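Long-range contacts in CurD (Moorea producens 3L, PDB 5KP7), which probably acts as an acyltransferase of the HMG-CoA synthase family, in the thiolase-like superfamily, and binds 4'-phosphopantetheine: residues 62-67 and 316-320; 71-77 and 427-431; 170-174 and 395-401; 207-211 and 359-364; 269-273 and 333-339. The protein carries 3 engineered substitutions. All blocks are in the same frame, centred on the assembly; numbering follows the deposited sequence.

From the N terminus, residues 62-67 open the first loop, closed by 316-320 in interaction 1 beside the 4'-phosphopantetheine pocket. Interaction 2 starts at 71-77 and closes near the C terminus at 427-431, so it crosses interaction 1 and encloses the other three. Within it, interaction 3 (170-174 with 395-401) surrounds interaction 4 (207-211 with 359-364), which in turn surrounds interaction 5 (269-273 with 333-339); interaction 1 crosses all of them. Interactions 2 and 3 touch, joining the start of helix 75-89, the C-terminal hairpin and the end of helix 388-397. Interactions 4 and 5 also touch, at the large mixed sheet and helix 325-336, on the opposite side of the chain's centre.

Interaction 1: residues 62-67 and 316-320; sequences MMKEKA and QQVGN. With PNS (4'-phosphopantetheine), chain E.
Beside the 4'-phosphopantetheine pocket, Gln316 of helix 309-318 ties down the chain where it leaves helix 56-60: NE2 donates to Met62 O at 2.9 Å. Gln316 CG stands opposite the carbonyl carbon (chi1 -68°) and the side chain runs extended, which carries NE2 out to that oxygen. The acceptor lies close to the Gln316 amide plane, yet the amide comes from above the Met62 carbonyl plane, 44° out of it. Met62 itself closes helix 56-60 in a Schellman motif. The aliphatic part of Lys64 passes obliquely over the Gln316 side chain, its CD 3.7 Å from Gln316 OE1. Two backbone bonds continue the pairing, Glu65 N to Gln316 O (2.9 Å) and Ala67 N to Val318 O (2.9 Å), and one water donates to both Glu65 OE1 and Gln317 OE1. Gly319, at positive phi, lies beside Lys66; a CB here would come within 3.2 Å of Lys66 CB and jam against Val318 O. Both segments reach the ligand: Met63 turns away from 316-320 to set SD 3.7 Å from C30 of the phosphopantetheine, and Asn320 ND2 comes to 3.8 Å from its O40. Lys66 also leads away, its NZ bonding Glu189 O and Tyr391 OH. Strand 65-67, an edge of a small sheet, bonds strand 40-43 on one side and on the other meets the last turn of helix 309-318, where Gln317 and Val318 also pack on Leu380 of helix 376-381.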
# COMPACT_ATOMS: atom_id res chain seq x y z
N MET A 62 -9.49 -8.63 7.12
CA MET A 62 -9.40 -7.29 7.70
C MET A 62 -9.69 -6.18 6.71
O MET A 62 -9.22 -5.07 6.86
CB MET A 62 -8.07 -7.09 8.45
CG MET A 62 -7.72 -8.23 9.39
SD MET A 62 -6.21 -7.93 10.33
CE MET A 62 -6.84 -6.81 11.62
N MET A 63 -10.50 -6.48 5.69
CA MET A 63 -10.87 -5.51 4.68
C MET A 63 -12.26 -4.97 4.99
O MET A 63 -13.13 -5.74 5.42
CB MET A 63 -10.82 -6.15 3.29
CG MET A 63 -9.44 -6.75 2.97
SD MET A 63 -9.44 -8.04 1.69
CE MET A 63 -9.94 -7.02 0.35
N LYS A 64 -12.47 -3.66 4.82
CA LYS A 64 -13.74 -3.01 5.16
C LYS A 64 -14.32 -2.27 3.95
O LYS A 64 -15.44 -2.54 3.51
CB LYS A 64 -13.59 -2.05 6.37
CG LYS A 64 -13.27 -2.71 7.72
CD LYS A 64 -13.14 -1.69 8.89
CE LYS A 64 -13.49 -2.30 10.25
NZ LYS A 64 -13.86 -1.30 11.33
N GLU A 65 -13.55 -1.30 3.45
CA GLU A 65 -13.99 -0.46 2.34
C GLU A 65 -12.85 -0.22 1.39
O GLU A 65 -11.69 -0.25 1.79
CB GLU A 65 -14.45 0.91 2.84
CG GLU A 65 -15.63 0.88 3.80
CD GLU A 65 -15.67 2.08 4.72
OE1 GLU A 65 -14.78 2.94 4.59
OE2 GLU A 65 -16.61 2.17 5.55
N LYS A 66 -13.18 0.02 0.12
CA LYS A 66 -12.18 0.53 -0.81
C LYS A 66 -12.64 1.85 -1.42
O LYS A 66 -13.81 2.04 -1.75
CB LYS A 66 -11.83 -0.48 -1.90
CG LYS A 66 -12.95 -0.86 -2.86
CD LYS A 66 -12.36 -1.57 -4.06
CE LYS A 66 -13.42 -2.02 -5.04
NZ LYS A 66 -12.76 -2.37 -6.33
N ALA A 67 -11.70 2.77 -1.56
CA ALA A 67 -11.97 4.01 -2.31
C ALA A 67 -12.08 3.69 -3.78
O ALA A 67 -11.39 2.81 -4.27
CB ALA A 67 -10.87 5.02 -2.07
N GLN A 316 -7.80 0.19 6.00
CA GLN A 316 -9.06 -0.56 5.88
C GLN A 316 -10.18 0.22 5.23
O GLN A 316 -11.19 -0.39 4.87
CB GLN A 316 -9.59 -1.00 7.26
CG GLN A 316 -8.74 -2.02 7.93
CD GLN A 316 -9.36 -2.43 9.27
OE1 GLN A 316 -9.66 -1.58 10.15
NE2 GLN A 316 -9.60 -3.70 9.42
N GLN A 317 -10.06 1.55 5.21
CA GLN A 317 -11.07 2.44 4.67
C GLN A 317 -10.82 2.84 3.21
O GLN A 317 -11.70 3.39 2.56
CB GLN A 317 -11.15 3.70 5.54
CG GLN A 317 -11.67 3.38 6.93
CD GLN A 317 -11.73 4.62 7.78
OE1 GLN A 317 -12.55 5.51 7.53
NE2 GLN A 317 -10.87 4.71 8.78
N VAL A 318 -9.63 2.57 2.71
CA VAL A 318 -9.27 2.95 1.34
C VAL A 318 -8.89 1.76 0.46
O VAL A 318 -9.04 1.83 -0.78
CB VAL A 318 -8.12 3.98 1.40
CG1 VAL A 318 -7.71 4.41 0.06
CG2 VAL A 318 -8.58 5.22 2.13
N GLY A 319 -8.39 0.68 1.05
CA GLY A 319 -7.91 -0.48 0.28
C GLY A 319 -6.44 -0.32 -0.07
O GLY A 319 -5.74 0.55 0.48
N ASN A 320 -5.93 -1.15 -0.97
CA ASN A 320 -4.54 -1.03 -1.37
C ASN A 320 -4.45 0.18 -2.33
O ASN A 320 -5.08 0.15 -3.40
CB ASN A 320 -4.14 -2.31 -2.11
CG ASN A 320 -2.69 -2.33 -2.55
OD1 ASN A 320 -1.92 -1.42 -2.29
ND2 ASN A 320 -2.31 -3.42 -3.18
O23 PNS E . -7.81 -14.84 0.50
P24 PNS E . -7.17 -14.92 -0.87
O26 PNS E . -7.69 -15.93 -1.87
O27 PNS E . -7.32 -13.49 -1.62
C28 PNS E . -7.00 -12.26 -0.98
C29 PNS E . -7.96 -11.15 -1.39
C30 PNS E . -7.54 -9.76 -0.93
C31 PNS E . -9.35 -11.57 -1.92
C32 PNS E . -7.50 -10.95 -2.93
O33 PNS E . -8.26 -9.91 -3.61
C34 PNS E . -6.06 -10.62 -3.26
O35 PNS E . -5.22 -11.51 -3.34
N36 PNS E . -5.76 -9.32 -3.38
C37 PNS E . -4.42 -8.83 -3.19
C38 PNS E . -3.53 -8.91 -4.40
C39 PNS E . -2.22 -8.33 -3.92
O40 PNS E . -2.00 -7.13 -4.05
N41 PNS E . -1.37 -9.18 -3.33
C42 PNS E . -0.10 -8.70 -2.83
C43 PNS E . 0.59 -9.72 -1.95
S44 PNS E . 2.18 -8.97 -1.53
O HOH W 1 -14.68 5.32 5.74

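Interaction 2: residues 71-77 and 427-431; sequences PYEDPVS and RLVLK
Leu430 N donates to Tyr72 O at 2.8 Å, the direct hydrogen bond between strand 428-434 and the turn leading into helix 75-89, whereas Leu430 O is buried without a partner. A water adds a second link, donating to Leu428 O and to Glu73 OE2, which is also hydrogen-bonded to Tyr36 OH, while accepting from Ser77 OG. Within 71-77, Asp74 and Ser77 form a capping box: Ser77 N reaches Asp74 OD1 at 3.0 Å, and Asp74 N reaches Ser77 OG at 3.0 Å. The chi1 of Ser77, 75°, places OG between the backbone N and the carbonyl carbon, where it serves both the Asp74 amide and the water. The apolar pair is Val429 CG1 alongside the Tyr72 ring, 4.1 Å from CD1. Both Leu430 methyls pack against the carboxylate of Asp74, 4.0 Å from OD2, the two side chains crossing at about a right angle. That same oxygen holds Arg438 in a salt bridge and accepts from Tyr440 OH, both on strand 437-442. Replacing Asp74 by alanine removes the carboxylate, which would probably leave Ser77 N uncapped and deprive Arg438 and Tyr440 OH of their shared partner. One carboxylate thus serves helix start and C-terminal hairpin together.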
# COMPACT_ATOMS: atom_id res chain seq x y z
N PRO A 71 -14.91 8.72 -12.96
CA PRO A 71 -14.33 8.95 -14.30
C PRO A 71 -13.72 10.34 -14.49
O PRO A 71 -12.76 10.50 -15.24
CB PRO A 71 -15.51 8.67 -15.26
CG PRO A 71 -16.36 7.73 -14.48
CD PRO A 71 -16.30 8.19 -13.04
N TYR A 72 -14.20 11.30 -13.69
CA TYR A 72 -13.67 12.65 -13.70
C TYR A 72 -12.61 12.85 -12.62
O TYR A 72 -12.42 13.97 -12.13
CB TYR A 72 -14.83 13.66 -13.61
CG TYR A 72 -15.84 13.40 -12.52
CD1 TYR A 72 -15.55 13.68 -11.18
CD2 TYR A 72 -17.08 12.81 -12.81
CE1 TYR A 72 -16.50 13.43 -10.18
CE2 TYR A 72 -18.01 12.56 -11.82
CZ TYR A 72 -17.71 12.87 -10.52
OH TYR A 72 -18.66 12.63 -9.55
N GLU A 73 -11.90 11.78 -12.27
CA GLU A 73 -10.71 11.88 -11.45
C GLU A 73 -9.65 10.99 -12.07
O GLU A 73 -9.96 10.03 -12.81
CB GLU A 73 -10.99 11.39 -10.03
CG GLU A 73 -12.08 12.18 -9.30
CD GLU A 73 -12.24 11.67 -7.89
OE1 GLU A 73 -12.88 10.60 -7.73
OE2 GLU A 73 -11.68 12.33 -6.94
N ASP A 74 -8.40 11.35 -11.81
CA ASP A 74 -7.28 10.57 -12.27
C ASP A 74 -6.13 10.72 -11.26
O ASP A 74 -6.31 11.37 -10.22
CB ASP A 74 -6.96 10.94 -13.74
CG ASP A 74 -6.27 12.27 -13.90
OD1 ASP A 74 -5.93 12.89 -12.87
OD2 ASP A 74 -6.06 12.67 -15.07
N PRO A 75 -4.96 10.12 -11.51
CA PRO A 75 -3.91 10.23 -10.52
C PRO A 75 -3.40 11.64 -10.30
O PRO A 75 -2.94 11.95 -9.23
CB PRO A 75 -2.82 9.28 -11.04
CG PRO A 75 -3.58 8.28 -11.82
CD PRO A 75 -4.67 9.06 -12.50
N VAL A 76 -3.50 12.51 -11.31
CA VAL A 76 -3.14 13.92 -11.16
C VAL A 76 -4.09 14.61 -10.20
O VAL A 76 -3.67 15.31 -9.28
CB VAL A 76 -3.12 14.66 -12.53
CG1 VAL A 76 -2.93 16.16 -12.36
CG2 VAL A 76 -2.04 14.08 -13.45
N SER A 77 -5.39 14.49 -10.43
CA SER A 77 -6.36 15.13 -9.57
C SER A 77 -6.28 14.59 -8.14
O SER A 77 -6.34 15.38 -7.19
CB SER A 77 -7.78 15.07 -10.17
OG SER A 77 -8.39 13.82 -10.07
N ARG A 427 -12.14 21.05 -4.56
CA ARG A 427 -11.57 19.81 -5.10
C ARG A 427 -11.17 19.98 -6.54
O ARG A 427 -11.94 20.58 -7.31
CB ARG A 427 -12.64 18.72 -5.10
CG ARG A 427 -13.05 18.22 -3.75
CD ARG A 427 -12.15 17.09 -3.27
NE ARG A 427 -12.67 16.63 -2.01
CZ ARG A 427 -13.50 15.61 -1.86
NH1 ARG A 427 -13.86 14.86 -2.90
NH2 ARG A 427 -13.95 15.32 -0.66
N LEU A 428 -10.04 19.41 -6.94
CA LEU A 428 -9.71 19.34 -8.34
C LEU A 428 -10.33 18.07 -8.96
O LEU A 428 -10.27 16.97 -8.37
CB LEU A 428 -8.19 19.37 -8.54
CG LEU A 428 -7.76 19.73 -9.96
CD1 LEU A 428 -7.94 21.22 -10.20
CD2 LEU A 428 -6.35 19.28 -10.27
N VAL A 429 -10.89 18.24 -10.15
CA VAL A 429 -11.41 17.15 -10.96
C VAL A 429 -10.85 17.24 -12.38
O VAL A 429 -10.41 18.32 -12.83
CB VAL A 429 -12.96 17.06 -10.97
CG1 VAL A 429 -13.49 16.82 -9.57
CG2 VAL A 429 -13.58 18.29 -11.57
N LEU A 430 -10.91 16.11 -13.08
CA LEU A 430 -10.60 16.04 -14.51
C LEU A 430 -11.82 16.46 -15.32
O LEU A 430 -12.85 15.78 -15.30
CB LEU A 430 -10.16 14.60 -14.92
CG LEU A 430 -9.85 14.35 -16.40
CD1 LEU A 430 -8.61 15.10 -16.87
CD2 LEU A 430 -9.75 12.85 -16.65
N LYS A 431 -11.69 17.58 -16.04
CA LYS A 431 -12.76 18.13 -16.85
C LYS A 431 -12.84 17.51 -18.23
O LYS A 431 -13.95 17.22 -18.73
CB LYS A 431 -12.58 19.65 -17.01
CG LYS A 431 -13.68 20.36 -17.76
CD LYS A 431 -13.32 21.85 -17.89
CE LYS A 431 -14.53 22.72 -17.98
NZ LYS A 431 -15.44 22.50 -19.13
O HOH W 2 -9.86 14.13 -7.81

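Interaction 3: residues 170-174 and 395-401; sequences SRFLV and LYHSSAV
The Arg171 guanidinium carries Val401 CG2 over the centre of one face, 3.5 Å from CZ, while two waters lie in its plane at the edge. One accepts from NH1 at 3.0 Å and donates to Ser398 OG; the other accepts from NE at 2.7 Å and donates to Val401 O. NH2 turns to Glu73 O, so the group is fixed in its plane by bonds. The Phe172 ring has Ser170 O above one face, offset toward the rim, and stacks with Trp185. Arg171 is the centre of an inverse gamma turn in the loop after strand 161-168, whose Phe172 side chain lies about 7 Å from those of Phe187 and Ser191, which bind the phosphopantetheine; the contact thus joins a loop near the pocket to the end of helix 388-397. With no direct hydrogen bond between the segments, water also links Phe172 O to Ser398 OG, whose own proton goes to Leu394 O. Leu173 CD2 wedges against Ser398 CB at 3.6 Å, tucked in beside Ser399 N. Val174 crosses Leu395 at about a right angle, CG1 to CD1 4.2 Å, and with chi1 at -67° turns CG2 toward the helix, 3.8 Å from Tyr396 CA.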
# COMPACT_ATOMS: atom_id res chain seq x y z
N SER A 170 -7.17 2.47 -9.30
CA SER A 170 -7.38 1.12 -9.90
C SER A 170 -8.51 1.20 -10.90
O SER A 170 -9.65 0.95 -10.55
CB SER A 170 -7.72 0.14 -8.77
OG SER A 170 -6.62 0.06 -7.87
N ARG A 171 -8.20 1.59 -12.13
CA ARG A 171 -9.25 1.80 -13.13
C ARG A 171 -9.52 0.56 -13.95
O ARG A 171 -9.20 0.49 -15.14
CB ARG A 171 -8.99 3.05 -14.00
CG ARG A 171 -10.32 3.79 -14.15
CD ARG A 171 -10.37 4.81 -15.19
NE ARG A 171 -9.47 5.94 -15.05
CZ ARG A 171 -9.72 7.06 -14.39
NH1 ARG A 171 -10.81 7.23 -13.61
NH2 ARG A 171 -8.80 8.03 -14.47
N PHE A 172 -10.15 -0.42 -13.30
CA PHE A 172 -10.63 -1.64 -13.94
C PHE A 172 -11.73 -1.37 -14.96
O PHE A 172 -12.66 -0.60 -14.67
CB PHE A 172 -11.19 -2.60 -12.90
CG PHE A 172 -10.22 -2.95 -11.82
CD1 PHE A 172 -8.90 -3.31 -12.15
CD2 PHE A 172 -10.59 -2.90 -10.48
CE1 PHE A 172 -7.99 -3.63 -11.16
CE2 PHE A 172 -9.68 -3.23 -9.48
CZ PHE A 172 -8.38 -3.60 -9.83
N LEU A 173 -11.62 -2.00 -16.13
CA LEU A 173 -12.55 -1.80 -17.25
C LEU A 173 -13.28 -3.13 -17.57
O LEU A 173 -12.67 -4.20 -17.50
CB LEU A 173 -11.77 -1.32 -18.49
CG LEU A 173 -10.89 -0.07 -18.29
CD1 LEU A 173 -10.29 0.39 -19.62
CD2 LEU A 173 -11.69 1.07 -17.65
N VAL A 174 -14.56 -3.05 -17.90
CA VAL A 174 -15.38 -4.26 -18.15
C VAL A 174 -15.89 -4.35 -19.58
O VAL A 174 -15.75 -3.40 -20.34
CB VAL A 174 -16.59 -4.36 -17.18
CG1 VAL A 174 -16.11 -4.58 -15.75
CG2 VAL A 174 -17.49 -3.12 -17.28
N LEU A 395 -17.73 1.21 -13.10
CA LEU A 395 -16.80 0.39 -13.88
C LEU A 395 -17.06 0.48 -15.37
O LEU A 395 -16.14 0.65 -16.16
CB LEU A 395 -16.86 -1.09 -13.48
CG LEU A 395 -16.55 -1.48 -12.04
CD1 LEU A 395 -16.43 -3.00 -11.91
CD2 LEU A 395 -15.32 -0.78 -11.52
N TYR A 396 -18.33 0.33 -15.75
CA TYR A 396 -18.73 0.43 -17.15
C TYR A 396 -18.36 1.79 -17.78
O TYR A 396 -17.82 1.85 -18.86
CB TYR A 396 -20.24 0.18 -17.23
CG TYR A 396 -20.83 0.34 -18.61
CD1 TYR A 396 -20.86 -0.73 -19.51
CD2 TYR A 396 -21.39 1.54 -19.00
CE1 TYR A 396 -21.44 -0.58 -20.77
CE2 TYR A 396 -21.94 1.70 -20.25
CZ TYR A 396 -21.96 0.65 -21.13
OH TYR A 396 -22.52 0.85 -22.35
N HIS A 397 -18.58 2.86 -17.03
CA HIS A 397 -18.34 4.21 -17.54
C HIS A 397 -16.86 4.59 -17.61
O HIS A 397 -16.48 5.50 -18.34
CB HIS A 397 -19.15 5.21 -16.72
CG HIS A 397 -20.60 5.14 -17.03
ND1 HIS A 397 -21.07 5.26 -18.32
CD2 HIS A 397 -21.69 4.89 -16.27
CE1 HIS A 397 -22.38 5.11 -18.33
NE2 HIS A 397 -22.79 4.92 -17.10
N SER A 398 -16.02 3.84 -16.89
CA SER A 398 -14.56 4.10 -16.82
C SER A 398 -13.77 3.95 -18.12
O SER A 398 -12.72 4.58 -18.27
CB SER A 398 -13.91 3.23 -15.73
OG SER A 398 -14.42 3.55 -14.43
N SER A 399 -14.28 3.16 -19.07
CA SER A 399 -13.62 3.02 -20.40
C SER A 399 -13.42 4.32 -21.18
O SER A 399 -12.52 4.43 -21.99
CB SER A 399 -14.38 2.04 -21.29
OG SER A 399 -14.29 0.77 -20.72
N ALA A 400 -14.27 5.30 -20.93
CA ALA A 400 -14.15 6.57 -21.61
C ALA A 400 -12.89 7.36 -21.29
O ALA A 400 -12.55 8.26 -22.06
CB ALA A 400 -15.37 7.43 -21.33
N VAL A 401 -12.22 7.04 -20.17
CA VAL A 401 -10.98 7.69 -19.78
C VAL A 401 -9.86 6.65 -19.67
O VAL A 401 -8.93 6.84 -18.90
CB VAL A 401 -11.12 8.49 -18.45
CG1 VAL A 401 -12.06 9.65 -18.66
CG2 VAL A 401 -11.63 7.65 -17.30
O HOH W 3 -13.34 5.79 -13.07
O HOH W 4 -7.62 5.25 -16.88
O HOH W 5 -12.85 1.63 -12.91

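Interaction 4: residues 207-211 and 359-364; sequences IFQID and YSGVVT
Phe208 lays its ring obliquely against the backbone of Gly361, CZ 3.3 Å from Gly361 N, with Val363 CG2 at the ring's edge, 3.7 Å from CD1. The chi1 of Phe208, -168°, turns CG away from its own amide and across the neighbouring strand. Gly361 has to be small: a CB there would clash with Phe208 CZ and Gln209 O. With a serine in place of Phe208, a gap would probably open over Gly361 and beside Val363. In the large mixed sheet, strands 208-219 and 355-363 run antiparallel. Gln209 and Val362 are the hydrogen-bonded pair, Gln209 N to Val362 O 2.9 Å and Val362 N to Gln209 O 2.8 Å; Ile210 and Gly361 are a non-hydrogen-bonded pair. On the flank against strand 29-36, Ile207 and Phe208 form a classic bulge facing Ile30. Asp211 N donates to Ser360 O (3.0 Å), while Ser360 OG donates to the anti lone pair of Asp211 OD2 (2.6 Å), an oxygen also salt-bridged to Arg344. One water joins Ile207 O to Thr364 N.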
# COMPACT_ATOMS: atom_id res chain seq x y z
N ILE A 207 6.68 16.55 11.26
CA ILE A 207 5.86 15.34 11.42
C ILE A 207 6.68 14.07 11.69
O ILE A 207 6.38 13.34 12.65
CB ILE A 207 4.96 15.09 10.20
CG1 ILE A 207 4.06 16.29 9.90
CG2 ILE A 207 4.13 13.81 10.36
CD1 ILE A 207 3.15 16.70 11.02
N PHE A 208 7.71 13.81 10.88
CA PHE A 208 8.45 12.55 10.95
C PHE A 208 9.92 12.81 10.76
O PHE A 208 10.35 13.14 9.65
CB PHE A 208 7.92 11.57 9.88
CG PHE A 208 8.39 10.12 10.01
CD1 PHE A 208 8.12 9.36 11.15
CD2 PHE A 208 9.06 9.48 8.95
CE1 PHE A 208 8.48 8.02 11.23
CE2 PHE A 208 9.43 8.13 9.04
CZ PHE A 208 9.13 7.41 10.19
N GLN A 209 10.68 12.65 11.84
CA GLN A 209 12.11 12.88 11.85
C GLN A 209 12.81 11.56 11.45
O GLN A 209 12.77 10.61 12.20
CB GLN A 209 12.51 13.36 13.27
CG GLN A 209 11.84 14.69 13.71
CD GLN A 209 10.57 14.59 14.59
OE1 GLN A 209 10.47 13.74 15.49
NE2 GLN A 209 9.62 15.54 14.37
N ILE A 210 13.44 11.54 10.27
CA ILE A 210 14.10 10.34 9.75
C ILE A 210 15.35 9.95 10.54
O ILE A 210 16.13 10.80 10.94
CB ILE A 210 14.43 10.54 8.23
CG1 ILE A 210 13.16 10.46 7.38
CG2 ILE A 210 15.49 9.56 7.72
CD1 ILE A 210 12.58 9.06 7.18
N ASP A 211 15.48 8.64 10.82
CA ASP A 211 16.72 8.06 11.33
C ASP A 211 17.71 7.92 10.18
O ASP A 211 17.62 6.98 9.38
CB ASP A 211 16.46 6.69 11.99
CG ASP A 211 15.61 6.78 13.27
OD1 ASP A 211 15.80 7.71 14.10
OD2 ASP A 211 14.77 5.86 13.49
N TYR A 359 13.02 1.04 7.05
CA TYR A 359 13.61 2.29 7.51
C TYR A 359 12.83 2.80 8.71
O TYR A 359 11.90 2.14 9.11
CB TYR A 359 13.66 3.32 6.39
CG TYR A 359 12.36 3.68 5.69
CD1 TYR A 359 11.74 2.82 4.80
CD2 TYR A 359 11.83 4.95 5.82
CE1 TYR A 359 10.59 3.19 4.10
CE2 TYR A 359 10.68 5.34 5.11
CZ TYR A 359 10.09 4.46 4.23
OH TYR A 359 8.97 4.87 3.51
N SER A 360 13.24 3.93 9.30
CA SER A 360 12.60 4.33 10.58
C SER A 360 12.70 5.81 10.85
O SER A 360 13.50 6.51 10.23
CB SER A 360 13.19 3.52 11.74
OG SER A 360 14.59 3.78 11.91
N GLY A 361 11.85 6.29 11.75
CA GLY A 361 11.93 7.66 12.21
C GLY A 361 11.12 7.87 13.47
O GLY A 361 10.54 6.91 13.99
N VAL A 362 11.06 9.12 13.91
CA VAL A 362 10.45 9.49 15.18
C VAL A 362 9.37 10.54 15.00
O VAL A 362 9.52 11.47 14.19
CB VAL A 362 11.53 10.00 16.15
CG1 VAL A 362 10.93 10.58 17.44
CG2 VAL A 362 12.52 8.89 16.47
N VAL A 363 8.28 10.38 15.76
CA VAL A 363 7.19 11.33 15.84
C VAL A 363 7.09 11.83 17.30
O VAL A 363 7.10 11.01 18.24
CB VAL A 363 5.88 10.64 15.47
CG1 VAL A 363 4.70 11.59 15.59
CG2 VAL A 363 5.98 10.09 14.06
N THR A 364 7.00 13.15 17.46
CA THR A 364 6.87 13.76 18.79
C THR A 364 5.40 14.04 19.09
O THR A 364 4.57 14.07 18.19
CB THR A 364 7.63 15.10 18.86
OG1 THR A 364 7.05 16.02 17.94
CG2 THR A 364 9.09 14.93 18.49
O HOH W 6 6.99 14.63 15.01
O HOH W 7 15.57 5.51 8.18

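Interaction 5: residues 269-273 and 333-339; sequences DYLSF and TIDNGDF
Tyr270 CB rests 3.5 Å from Thr333 CG2, and CG stays on the same methyl; chi1 of -62° sets CG opposite the carbonyl carbon and sends the ring past Thr333 toward the turn at Gly337-Asp338. CD2 and CE2 lie near Phe339 CZ, CE2 at 3.8 Å; the planes of the two rings differ by 30° and their centroids are 5.3 Å apart, an offset arrangement with little overlap. On the other side, CE1 passes Gly337 CA at 4.1 Å, where a side chain would clash with Tyr270 CZ. At the tip, OH accepts from Asp338 N, 2.7 Å and nearly straight at 169°. Two residues on, Ser272 OG and Thr333 OG1 lie 2.8 Å apart, in a hydroxyl cluster with Ser329 of the same helix. Strand 270-273, an edge of the large mixed sheet, thus lies against the end of helix 325-336 and the turn after it. The Tyr270 phenol packs its apolar flank on Thr333 and Phe339 while its hydroxyl satisfies Asp338 N.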
# COMPACT_ATOMS: atom_id res chain seq x y z
N ASP A 269 8.27 1.45 18.64
CA ASP A 269 6.97 1.61 19.31
C ASP A 269 5.80 1.21 18.45
O ASP A 269 4.80 0.68 18.98
CB ASP A 269 6.82 3.04 19.78
CG ASP A 269 7.89 3.42 20.75
OD1 ASP A 269 7.90 2.84 21.86
OD2 ASP A 269 8.77 4.23 20.41
N TYR A 270 5.90 1.48 17.15
CA TYR A 270 4.90 1.08 16.16
C TYR A 270 5.60 0.55 14.92
O TYR A 270 6.78 0.87 14.70
CB TYR A 270 4.00 2.26 15.79
CG TYR A 270 3.23 2.76 16.98
CD1 TYR A 270 2.11 2.09 17.44
CD2 TYR A 270 3.68 3.86 17.69
CE1 TYR A 270 1.43 2.52 18.56
CE2 TYR A 270 3.00 4.31 18.82
CZ TYR A 270 1.88 3.64 19.26
OH TYR A 270 1.22 4.04 20.42
N LEU A 271 4.87 -0.23 14.13
CA LEU A 271 5.32 -0.72 12.83
C LEU A 271 4.26 -0.44 11.79
O LEU A 271 3.09 -0.75 12.00
CB LEU A 271 5.58 -2.22 12.91
CG LEU A 271 6.69 -2.66 13.85
CD1 LEU A 271 6.58 -4.14 14.11
CD2 LEU A 271 8.07 -2.29 13.33
N SER A 272 4.68 0.20 10.68
CA SER A 272 3.82 0.46 9.53
C SER A 272 4.34 -0.31 8.34
O SER A 272 5.57 -0.43 8.16
CB SER A 272 3.77 1.96 9.21
OG SER A 272 2.70 2.57 9.95
N PHE A 273 3.42 -0.84 7.54
CA PHE A 273 3.78 -1.75 6.44
C PHE A 273 3.03 -1.33 5.18
O PHE A 273 1.90 -0.82 5.26
CB PHE A 273 3.29 -3.17 6.76
CG PHE A 273 3.97 -3.86 7.94
CD1 PHE A 273 3.59 -3.58 9.24
CD2 PHE A 273 4.88 -4.88 7.73
CE1 PHE A 273 4.15 -4.29 10.31
CE2 PHE A 273 5.45 -5.59 8.79
CZ PHE A 273 5.10 -5.26 10.09
N THR A 333 -1.00 5.32 11.83
CA THR A 333 -0.27 5.06 13.07
C THR A 333 -0.22 6.33 13.96
O THR A 333 -0.47 6.27 15.16
CB THR A 333 1.14 4.58 12.75
OG1 THR A 333 1.08 3.27 12.17
CG2 THR A 333 1.99 4.52 14.00
N ILE A 334 0.11 7.46 13.35
CA ILE A 334 0.24 8.72 14.09
C ILE A 334 -1.09 9.14 14.71
O ILE A 334 -1.16 9.46 15.92
CB ILE A 334 0.80 9.85 13.20
CG1 ILE A 334 2.23 9.49 12.80
CG2 ILE A 334 0.78 11.20 13.95
CD1 ILE A 334 2.81 10.34 11.71
N ASP A 335 -2.16 9.11 13.92
CA ASP A 335 -3.48 9.50 14.43
C ASP A 335 -4.07 8.55 15.47
O ASP A 335 -4.74 8.99 16.43
CB ASP A 335 -4.47 9.65 13.29
CG ASP A 335 -4.34 10.95 12.56
OD1 ASP A 335 -3.48 11.81 12.92
OD2 ASP A 335 -5.08 11.10 11.57
N ASN A 336 -3.83 7.25 15.29
CA ASN A 336 -4.50 6.24 16.09
C ASN A 336 -3.68 5.63 17.23
O ASN A 336 -4.26 5.01 18.12
CB ASN A 336 -5.05 5.15 15.16
CG ASN A 336 -6.11 5.70 14.24
OD1 ASN A 336 -7.21 6.04 14.70
ND2 ASN A 336 -5.81 5.83 12.98
N GLY A 337 -2.38 5.87 17.24
CA GLY A 337 -1.49 5.43 18.30
C GLY A 337 -1.31 6.50 19.37
O GLY A 337 -1.95 7.55 19.33
N ASP A 338 -0.43 6.23 20.34
CA ASP A 338 -0.20 7.12 21.48
C ASP A 338 1.15 7.80 21.33
O ASP A 338 2.18 7.10 21.23
CB ASP A 338 -0.21 6.32 22.77
CG ASP A 338 -0.15 7.20 23.99
OD1 ASP A 338 0.91 7.82 24.22
OD2 ASP A 338 -1.14 7.26 24.74
N PHE A 339 1.13 9.14 21.28
CA PHE A 339 2.35 9.94 21.13
C PHE A 339 2.46 10.93 22.28
O PHE A 339 2.92 12.04 22.12
CB PHE A 339 2.40 10.59 19.73
CG PHE A 339 2.46 9.57 18.66
CD1 PHE A 339 1.30 8.94 18.25
CD2 PHE A 339 3.69 9.14 18.15
CE1 PHE A 339 1.36 7.90 17.35
CE2 PHE A 339 3.74 8.11 17.21
CZ PHE A 339 2.56 7.49 16.83